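Local structure of STM4351 (Salmonella enterica, 2Y7I) at residues A[198-201]-A[202-206]. The protein is a periplasmic solute-binding protein highly specific for arginine, which it probably captures for uptake into the cell. Residues are numbered along the deposited sequence; the frame is centred on the assembly and turned at random.
Sequences DNDA and LLQEI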
ATOM      1  N   ASP A 198      14.880  -9.386 -19.854  1.00 30.95           N
ATOM      2  CA  ASP A 198      14.735 -10.849 -19.819  1.00 32.31           C
ATOM      3  C   ASP A 198      14.970 -11.406 -18.419  1.00 31.35           C
ATOM      4  O   ASP A 198      15.543 -12.475 -18.253  1.00 32.20           O
ATOM      5  CB  ASP A 198      15.629 -11.522 -20.865  1.00 34.46           C
ATOM      6  CG  ASP A 198      15.068 -12.876 -21.361  1.00 36.57           C
ATOM      7  OD1 ASP A 198      14.253 -13.535 -20.665  1.00 35.51           O
ATOM      8  OD2 ASP A 198      15.460 -13.284 -22.469  1.00 39.21           O
ATOM      9  N   ASN A 199      14.499 -10.671 -17.413  1.00 29.36           N
ATOM     10  CA  ASN A 199      14.716 -11.055 -16.027  1.00 28.60           C
ATOM     11  C   ASN A 199      13.395 -11.280 -15.277  1.00 27.09           C
ATOM     12  O   ASN A 199      13.175 -10.702 -14.218  1.00 25.61           O
ATOM     13  CB  ASN A 199      15.572  -9.986 -15.317  1.00 27.77           C
ATOM     14  CG  ASN A 199      16.477 -10.577 -14.231  1.00 29.85           C
ATOM     15  OD1 ASN A 199      16.459 -11.785 -13.962  1.00 30.69           O
ATOM     16  ND2 ASN A 199      17.280  -9.720 -13.612  1.00 30.49           N
ATOM     17  N   ASP A 200      12.527 -12.128 -15.826  1.00 27.06           N
ATOM     18  CA  ASP A 200      11.184 -12.309 -15.268  1.00 25.78           C
ATOM     19  C   ASP A 200      11.136 -12.945 -13.882  1.00 24.81           C
ATOM     20  O   ASP A 200      10.249 -12.618 -13.094  1.00 23.94           O
ATOM     21  CB  ASP A 200      10.271 -13.098 -16.215  1.00 27.00           C
ATOM     22  CG  ASP A 200       8.821 -13.093 -15.750  1.00 26.95           C
ATOM     23  OD1 ASP A 200       8.187 -12.018 -15.812  1.00 26.38           O
ATOM     24  OD2 ASP A 200       8.331 -14.153 -15.302  1.00 27.82           O
ATOM     25  N   ALA A 201      12.061 -13.863 -13.591  1.00 24.87           N
ATOM     26  CA  ALA A 201      12.074 -14.532 -12.283  1.00 24.34           C
ATOM     27  C   ALA A 201      12.335 -13.511 -11.176  1.00 22.87           C
ATOM     28  O   ALA A 201      11.661 -13.500 -10.144  1.00 22.05           O
ATOM     29  CB  ALA A 201      13.112 -15.648 -12.248  1.00 25.39           C
ATOM     30  N   LEU A 202      13.316 -12.648 -11.400  1.00 22.15           N
ATOM     31  CA  LEU A 202      13.578 -11.589 -10.455  1.00 21.08           C
ATOM     32  C   LEU A 202      12.382 -10.630 -10.382  1.00 19.93           C
ATOM     33  O   LEU A 202      11.953 -10.262  -9.293  1.00 19.03           O
ATOM     34  CB  LEU A 202      14.862 -10.852 -10.834  1.00 21.17           C
ATOM     35  CG  LEU A 202      15.410  -9.719  -9.963  1.00 21.52           C
ATOM     36  CD1 LEU A 202      14.847  -8.415 -10.417  1.00 26.56           C
ATOM     37  CD2 LEU A 202      15.143  -9.935  -8.473  1.00 22.36           C
ATOM     38  N   LEU A 203      11.856 -10.220 -11.535  1.00 19.94           N
ATOM     39  CA  LEU A 203      10.730  -9.279 -11.553  1.00 19.37           C
ATOM     40  C   LEU A 203       9.540  -9.811 -10.748  1.00 19.81           C
ATOM     41  O   LEU A 203       8.943  -9.071  -9.961  1.00 19.44           O
ATOM     42  CB  LEU A 203      10.303  -8.975 -12.987  1.00 20.12           C
ATOM     43  CG  LEU A 203       9.104  -8.048 -13.179  1.00 19.86           C
ATOM     44  CD1 LEU A 203       9.441  -6.641 -12.733  1.00 18.77           C
ATOM     45  CD2 LEU A 203       8.713  -8.066 -14.646  1.00 21.54           C
ATOM     46  N   GLN A 204       9.199 -11.088 -10.940  1.00 20.97           N
ATOM     47  CA  GLN A 204       8.056 -11.674 -10.228  1.00 21.93           C
ATOM     48  C   GLN A 204       8.303 -11.841  -8.721  1.00 21.71           C
ATOM     49  O   GLN A 204       7.368 -11.771  -7.923  1.00 21.57           O
ATOM     50  CB  GLN A 204       7.579 -12.980 -10.877  1.00 23.75           C
ATOM     51  CG  GLN A 204       7.032 -12.831 -12.322  1.00 25.77           C
ATOM     52  CD  GLN A 204       6.361 -11.477 -12.625  1.00 27.48           C
ATOM     53  OE1 GLN A 204       5.586 -10.942 -11.820  1.00 27.72           O
ATOM     54  NE2 GLN A 204       6.658 -10.928 -13.802  1.00 26.35           N
ATOM     55  N   GLU A 205       9.561 -12.048  -8.339  1.00 21.35           N
ATOM     56  CA  GLU A 205       9.931 -12.068  -6.928  1.00 21.70           C
ATOM     57  C   GLU A 205       9.688 -10.695  -6.324  1.00 19.96           C
ATOM     58  O   GLU A 205       9.144 -10.582  -5.225  1.00 19.79           O
ATOM     59  CB  GLU A 205      11.400 -12.396  -6.763  1.00 22.55           C
ATOM     60  CG  GLU A 205      11.730 -13.854  -6.727  1.00 26.45           C
ATOM     61  CD  GLU A 205      13.138 -14.060  -6.206  1.00 30.43           C
ATOM     62  OE1 GLU A 205      14.092 -13.891  -6.994  1.00 31.79           O
ATOM     63  OE2 GLU A 205      13.286 -14.337  -4.998  1.00 32.37           O
ATOM     64  N   ILE A 206      10.105  -9.663  -7.055  1.00 18.62           N
ATOM     65  CA  ILE A 206       9.933  -8.270  -6.638  1.00 17.67           C
ATOM     66  C   ILE A 206       8.448  -7.918  -6.527  1.00 17.67           C
ATOM     67  O   ILE A 206       8.024  -7.289  -5.549  1.00 17.40           O
ATOM     68  CB  ILE A 206      10.652  -7.296  -7.602  1.00 16.51           C
ATOM     69  CG1 ILE A 206      12.166  -7.326  -7.357  1.00 18.05           C
ATOM     70  CG2 ILE A 206      10.127  -5.859  -7.441  1.00 17.52           C
ATOM     71  CD1 ILE A 206      12.963  -6.628  -8.438  1.00 16.85           C
TER
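The side-chain amide of N199 presents one face to L202, whose CB lies over it, 3.6 Å from OD1 and 3.9 Å from ND2. N199 occupies the N-cap position of helix 200-214, yet its side chain caps no backbone N-H; it lies against the leucine, and its backbone O instead accepts the N-H of L203 at 3.0 Å. One residue on, the carboxylate of D200 and the amide of Q204 meet with their planes 43° apart. Q204 NE2 donates a nearly straight hydrogen bond to D200 OD1 (2.8 Å). The acceptor lies in the amide plane, whereas the donor approaches from above the carboxylate, 36° out of its plane. D200 carries its carboxylate to this bond with CG anti to the backbone N (chi1 -171°), and Q204 bends at chi2 to bring its amide back toward the start of the helix. The bend leaves Q204 CG 3.5 Å from D200 OD2. The same two residues are also joined through the backbone, Q204 N to D200 O, so side-chain and main-chain bonds together tie the first turn. Next along, E205 N bonds to A201 O at 3.1 Å; the carboxylate of E205 forms a salt bridge with R6, and Q204 OE1 accepts a hydrogen bond from N207. L202 lies about 5 Å, side chain to side chain, from D67, which shares a zinc ion with H9 of strand 7-12. At the start of the helix L202, L203 and I206 pack on V195 of strand 194-195, while L202 and I206 also touch M43, just beyond helix 31-42.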